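Local coordinates for putative surface-anchored fimbrial subunit (Corynebacterium diphtheriae, PDB 3HR6), which forms the shaft of the bacterium's surface pili as the major pilin, built of tandem Ig-like modules stabilised by isopeptide and disulfide bonds, at residues S38-R43 and V102-G107; E109-S114 and P139-L144. One frame throughout, in Å; residues are numbered along the deposited sequence.

Contact 1 (S38-R43 and V102-G107); sequences SFTLYR and VQELNG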
loop_
_atom_site.group_PDB
_atom_site.type_symbol
_atom_site.label_atom_id
_atom_site.label_comp_id
_atom_site.label_asym_id
_atom_site.label_seq_id
_atom_site.Cartn_x
_atom_site.Cartn_y
_atom_site.Cartn_z
ATOM N N SER A 38 -20.758 -3.763 -3.233
ATOM C CA SER A 38 -21.155 -5.160 -3.199
ATOM C C SER A 38 -22.186 -5.384 -2.112
ATOM O O SER A 38 -21.985 -4.999 -0.966
ATOM C CB SER A 38 -19.923 -6.034 -2.943
ATOM O OG SER A 38 -20.334 -7.382 -2.787
ATOM N N PHE A 39 -23.300 -6.004 -2.489
ATOM C CA PHE A 39 -24.380 -6.277 -1.599
ATOM C C PHE A 39 -24.807 -7.708 -1.700
ATOM O O PHE A 39 -24.866 -8.262 -2.787
ATOM C CB PHE A 39 -25.577 -5.407 -1.947
ATOM C CG PHE A 39 -25.354 -3.961 -1.681
ATOM C CD1 PHE A 39 -25.697 -3.396 -0.452
ATOM C CD2 PHE A 39 -24.827 -3.156 -2.663
ATOM C CE1 PHE A 39 -25.472 -2.050 -0.206
ATOM C CE2 PHE A 39 -24.610 -1.834 -2.436
ATOM C CZ PHE A 39 -24.937 -1.265 -1.196
ATOM N N THR A 40 -25.138 -8.282 -0.554
ATOM C CA THR A 40 -25.815 -9.557 -0.514
ATOM C C THR A 40 -27.270 -9.338 -0.055
ATOM O O THR A 40 -27.543 -8.630 0.932
ATOM C CB THR A 40 -25.067 -10.542 0.389
ATOM O OG1 THR A 40 -23.737 -10.708 -0.112
ATOM C CG2 THR A 40 -25.760 -11.896 0.429
ATOM N N LEU A 41 -28.189 -9.943 -0.804
ATOM C CA LEU A 41 -29.587 -10.016 -0.440
ATOM C C LEU A 41 -29.868 -11.336 0.280
ATOM O O LEU A 41 -29.520 -12.399 -0.214
ATOM C CB LEU A 41 -30.470 -9.877 -1.684
ATOM C CG LEU A 41 -31.972 -9.720 -1.411
ATOM C CD1 LEU A 41 -32.308 -8.332 -0.811
ATOM C CD2 LEU A 41 -32.775 -9.983 -2.689
ATOM N N TYR A 42 -30.464 -11.245 1.464
ATOM C CA TYR A 42 -30.972 -12.386 2.225
ATOM C C TYR A 42 -32.474 -12.289 2.394
ATOM O O TYR A 42 -33.017 -11.180 2.574
ATOM C CB TYR A 42 -30.387 -12.389 3.638
ATOM C CG TYR A 42 -28.886 -12.574 3.699
ATOM C CD1 TYR A 42 -28.349 -13.858 3.769
ATOM C CD2 TYR A 42 -28.017 -11.494 3.712
ATOM C CE1 TYR A 42 -27.005 -14.064 3.833
ATOM C CE2 TYR A 42 -26.655 -11.679 3.793
ATOM C CZ TYR A 42 -26.153 -12.989 3.834
ATOM O OH TYR A 42 -24.816 -13.234 3.909
ATOM N N ARG A 43 -33.139 -13.440 2.400
ATOM C CA ARG A 43 -34.555 -13.524 2.785
ATOM C C ARG A 43 -34.660 -13.761 4.294
ATOM O O ARG A 43 -33.910 -14.565 4.842
ATOM C CB ARG A 43 -35.263 -14.653 2.043
ATOM C CG ARG A 43 -36.752 -14.802 2.429
ATOM C CD ARG A 43 -37.533 -15.657 1.441
ATOM N NE ARG A 43 -37.264 -15.233 0.066
ATOM C CZ ARG A 43 -36.547 -15.909 -0.841
ATOM N NH1 ARG A 43 -36.006 -17.099 -0.566
ATOM N NH2 ARG A 43 -36.369 -15.376 -2.053
ATOM N N VAL A 102 -27.348 -6.604 2.845
ATOM C CA VAL A 102 -26.073 -6.485 3.560
ATOM C C VAL A 102 -25.010 -5.970 2.604
ATOM O O VAL A 102 -24.615 -6.664 1.684
ATOM C CB VAL A 102 -25.614 -7.827 4.181
ATOM C CG1 VAL A 102 -24.241 -7.676 4.865
ATOM C CG2 VAL A 102 -26.641 -8.326 5.185
ATOM N N GLN A 103 -24.522 -4.758 2.809
ATOM C CA GLN A 103 -23.336 -4.334 2.066
ATOM C C GLN A 103 -22.119 -5.110 2.559
ATOM O O GLN A 103 -21.937 -5.296 3.758
ATOM C CB GLN A 103 -23.031 -2.847 2.189
ATOM C CG GLN A 103 -21.976 -2.438 1.166
ATOM C CD GLN A 103 -21.754 -0.939 1.037
ATOM O OE1 GLN A 103 -22.391 -0.116 1.720
ATOM N NE2 GLN A 103 -20.843 -0.567 0.131
ATOM N N GLU A 104 -21.282 -5.514 1.616
ATOM C CA GLU A 104 -20.138 -6.371 1.896
ATOM C C GLU A 104 -18.849 -5.570 1.785
ATOM O O GLU A 104 -18.815 -4.466 1.264
ATOM C CB GLU A 104 -20.104 -7.489 0.894
ATOM C CG GLU A 104 -21.367 -8.365 0.884
ATOM C CD GLU A 104 -21.463 -9.346 2.042
ATOM O OE1 GLU A 104 -20.785 -9.179 3.071
ATOM O OE2 GLU A 104 -22.255 -10.297 1.915
ATOM N N LEU A 105 -17.777 -6.196 2.237
ATOM C CA LEU A 105 -16.460 -5.592 2.286
ATOM C C LEU A 105 -15.613 -5.887 1.047
ATOM O O LEU A 105 -14.430 -5.524 1.002
ATOM C CB LEU A 105 -15.759 -6.077 3.563
ATOM C CG LEU A 105 -16.297 -5.510 4.875
ATOM C CD1 LEU A 105 -15.604 -6.258 6.043
ATOM C CD2 LEU A 105 -16.094 -4.005 4.982
ATOM N N ASN A 106 -16.209 -6.551 0.042
ATOM C CA ASN A 106 -15.553 -6.946 -1.208
ATOM C C ASN A 106 -15.998 -6.121 -2.465
ATOM O O ASN A 106 -15.998 -6.616 -3.621
ATOM C CB ASN A 106 -15.762 -8.441 -1.446
ATOM C CG ASN A 106 -17.186 -8.782 -1.820
ATOM O OD1 ASN A 106 -18.097 -8.024 -1.507
ATOM N ND2 ASN A 106 -17.387 -9.899 -2.540
ATOM N N GLY A 107 -16.379 -4.861 -2.245
ATOM C CA GLY A 107 -16.658 -3.940 -3.359
ATOM C C GLY A 107 -15.408 -3.626 -4.147
ATOM O O GLY A 107 -14.309 -3.980 -3.709
HETATM O O HOH W 1 -19.137 -2.798 -0.857
HETATM O O HOH W 2 -23.280 -11.248 4.308
#
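T40 and V102 form an antiparallel hydrogen-bonded pair, T40 N to V102 O and V102 N to T40 O both 2.8 Å, next to the non-hydrogen-bonded pair F39 and Q103; a further bond, E104 N to S38 O at 2.7 Å, carries the backbone pairing one step past Q103. On the face bearing T40 and V102, the hydroxyl OG1 of T40 donates to E104 OE2 across a short 2.5 Å, reaching the carboxylate on its anti lone pair. E104 bends at chi2 (-76°), which brings its carboxylate to the threonine. The same OE2 accepts from a water that also bonds Y42 OH and lies in the plane of the tyrosine ring at its edge, so two donors grip one carboxylate oxygen. Farther along, Y42 CE2 packs on the CG2 methyl of V102 at 3.6 Å. On the opposite face of the sheet, Q103 runs extended over one face of the F39 ring, its CG 4.1 Å from the ring centroid in a CH-pi contact displaced toward the rim; the amide plane tilts 26° from the ring. Q103 OE1 accepts from the backbone N of S114. Where 104-107 turns out of the strand, S38 OG, anti to its own backbone nitrogen (chi1 175°), donates to N106 OD1 at 2.7 Å. A second water accepts from S38 N and Q103 NE2 and donates to E104 O, bridging strand and turn. Strand 38-44 lies between strands 76-83 and 97-103 in the sheet of the N-terminal pilin domain: T40 OG1 also bonds T81 OG1, and F39 packs against V9 and A11 of strand 5-13.

Contact 2 (E109-S114 and P139-L144); sequences EAVVRS and PKHQAL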
loop_
_atom_site.group_PDB
_atom_site.type_symbol
_atom_site.label_atom_id
_atom_site.label_comp_id
_atom_site.label_asym_id
_atom_site.label_seq_id
_atom_site.Cartn_x
_atom_site.Cartn_y
_atom_site.Cartn_z
ATOM N N GLU A 109 -14.057 -0.791 -4.588
ATOM C CA GLU A 109 -13.303 0.115 -3.741
ATOM C C GLU A 109 -13.696 -0.145 -2.295
ATOM O O GLU A 109 -14.851 -0.487 -1.988
ATOM C CB GLU A 109 -13.623 1.575 -4.052
ATOM C CG GLU A 109 -13.373 2.056 -5.439
ATOM C CD GLU A 109 -13.845 3.497 -5.574
ATOM O OE1 GLU A 109 -15.087 3.739 -5.516
ATOM O OE2 GLU A 109 -12.961 4.383 -5.683
ATOM N N ALA A 110 -12.749 0.030 -1.394
ATOM C CA ALA A 110 -13.014 -0.041 0.020
ATOM C C ALA A 110 -13.750 1.210 0.517
ATOM O O ALA A 110 -13.393 2.340 0.176
ATOM C CB ALA A 110 -11.717 -0.211 0.761
ATOM N N VAL A 111 -14.819 0.968 1.259
ATOM C CA VAL A 111 -15.604 2.032 1.914
ATOM C C VAL A 111 -15.986 1.654 3.358
ATOM O O VAL A 111 -15.955 0.483 3.732
ATOM C CB VAL A 111 -16.902 2.309 1.110
ATOM C CG1 VAL A 111 -16.635 2.815 -0.332
ATOM C CG2 VAL A 111 -17.812 1.038 1.068
ATOM N N VAL A 112 -16.496 2.632 4.121
ATOM C CA VAL A 112 -17.142 2.372 5.384
ATOM C C VAL A 112 -18.580 2.023 4.997
ATOM O O VAL A 112 -19.366 2.877 4.584
ATOM C CB VAL A 112 -17.084 3.574 6.349
ATOM C CG1 VAL A 112 -17.722 3.227 7.705
ATOM C CG2 VAL A 112 -15.600 4.016 6.539
ATOM N N ARG A 113 -18.872 0.742 5.072
ATOM C CA ARG A 113 -20.081 0.173 4.480
ATOM C C ARG A 113 -21.311 0.487 5.255
ATOM O O ARG A 113 -21.262 0.770 6.447
ATOM C CB ARG A 113 -19.933 -1.340 4.325
ATOM C CG ARG A 113 -19.727 -2.070 5.618
ATOM C CD ARG A 113 -19.890 -3.561 5.414
ATOM N NE ARG A 113 -19.417 -4.318 6.566
ATOM C CZ ARG A 113 -19.494 -5.639 6.673
ATOM N NH1 ARG A 113 -20.057 -6.360 5.711
ATOM N NH2 ARG A 113 -19.008 -6.239 7.761
ATOM N N SER A 114 -22.438 0.395 4.548
ATOM C CA SER A 114 -23.742 0.513 5.135
ATOM C C SER A 114 -23.977 -0.659 6.074
ATOM O O SER A 114 -23.492 -1.756 5.821
ATOM C CB SER A 114 -24.814 0.505 4.040
ATOM O OG SER A 114 -24.565 1.486 3.038
ATOM N N PRO A 139 -29.059 2.844 0.747
ATOM C CA PRO A 139 -28.088 2.801 1.844
ATOM C C PRO A 139 -26.885 3.739 1.589
ATOM O O PRO A 139 -26.441 3.857 0.444
ATOM C CB PRO A 139 -27.663 1.339 1.845
ATOM C CG PRO A 139 -27.804 0.938 0.410
ATOM C CD PRO A 139 -29.098 1.565 0.011
ATOM N N LYS A 140 -26.422 4.423 2.639
ATOM C CA LYS A 140 -25.282 5.327 2.573
ATOM C C LYS A 140 -24.022 4.645 3.063
ATOM O O LYS A 140 -24.039 3.895 4.030
ATOM C CB LYS A 140 -25.510 6.569 3.453
ATOM C CG LYS A 140 -26.277 7.696 2.803
ATOM C CD LYS A 140 -27.639 7.340 2.239
ATOM C CE LYS A 140 -28.849 7.586 3.153
ATOM N NZ LYS A 140 -30.141 7.287 2.406
ATOM N N HIS A 141 -22.917 4.925 2.393
ATOM C CA HIS A 141 -21.593 4.521 2.852
ATOM C C HIS A 141 -20.691 5.734 2.772
ATOM O O HIS A 141 -21.057 6.760 2.208
ATOM C CB HIS A 141 -21.006 3.396 2.013
ATOM C CG HIS A 141 -20.744 3.800 0.603
ATOM N ND1 HIS A 141 -21.665 3.629 -0.404
ATOM C CD2 HIS A 141 -19.687 4.435 0.047
ATOM C CE1 HIS A 141 -21.179 4.129 -1.531
ATOM N NE2 HIS A 141 -19.976 4.615 -1.287
ATOM N N GLN A 142 -19.516 5.624 3.381
ATOM C CA GLN A 142 -18.551 6.716 3.366
ATOM C C GLN A 142 -17.269 6.238 2.744
ATOM O O GLN A 142 -16.809 5.140 2.977
ATOM C CB GLN A 142 -18.305 7.307 4.766
ATOM C CG GLN A 142 -19.521 8.000 5.418
ATOM C CD GLN A 142 -20.496 7.066 6.075
ATOM O OE1 GLN A 142 -20.134 6.286 6.965
ATOM N NE2 GLN A 142 -21.762 7.131 5.647
ATOM N N ALA A 143 -16.696 7.105 1.925
ATOM C CA ALA A 143 -15.467 6.805 1.250
ATOM C C ALA A 143 -14.259 6.868 2.203
ATOM O O ALA A 143 -14.253 7.585 3.199
ATOM C CB ALA A 143 -15.263 7.802 0.085
ATOM N N LEU A 144 -13.253 6.104 1.829
ATOM C CA LEU A 144 -11.920 6.142 2.415
ATOM C C LEU A 144 -10.999 6.875 1.437
ATOM O O LEU A 144 -10.952 6.572 0.233
ATOM C CB LEU A 144 -11.400 4.733 2.646
ATOM C CG LEU A 144 -12.067 4.040 3.842
ATOM C CD1 LEU A 144 -11.996 2.516 3.709
ATOM C CD2 LEU A 144 -11.397 4.546 5.086
HETATM O O HOH W 3 -13.629 4.721 -0.842
HETATM O O HOH W 4 -21.092 3.889 7.257
#
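With chi1 at 65°, H141 holds its ring between its backbone N and carbonyl carbon, and V111 sets CG1 anti to its carbonyl carbon (chi1 -62°); the CG1 methyl thus meets H141 CD2 at 3.5 Å, coming obliquely to the imidazole. The backbones run antiparallel and join at V112 and Q142, a hydrogen-bonded pair: V112 N reaches Q142 O at 2.8 Å, and Q142 N returns to V112 O at 3.0 Å. That same V112 O also lies close to H141 CB, 3.1 Å away. Beyond the pair, S114 OG sits 2.7 Å from K140 O, while P139 CB packs on the serine side chain. Toward the other end the strands part, and a water bridges them, donating to A110 O and accepting from L144 N; alongside it, L144 CD1 rests 4.0 Å from A110 CB. Q142 bends at chi2 (81°), bringing OE1 4.0 Å from V112 CG1; Q142 NE2 bonds G14 O and OE1 accepts from A179 N. R113 NE forms a salt bridge with E185. The short, weakly bonded strand 111-112 lies along the C-terminal part of strand 131-143, which pairs in parallel with strand 5-13; H141 reaches M13 of that strand and Q103 of strand 97-103, while V112 and Q142 both touch I178.

Overall arrangement
After the N-terminal strand 5-13 comes strand 38-44; the chain then passes through helices 52-58 and 63-66 and strands 76-83 and 89-94 before strand 97-103 returns, so contact 1 closes a long loop. Only then does contact 2 open, at 109-114, and close after the excursion through strand 117-124 into strand 131-143. The two are thus in series, neither nested nor crossed, with centres 12 Å apart. The end of strand 97-103 and the turn after it join them directly: Q103 O probably accepts from R113 NH1, and L105 packs on the R113 guanidinium. Both belong to the same mixed sheet, contact 1 binding its strands 38-44 and 97-103, contact 2 its strands 111-112 and 131-143.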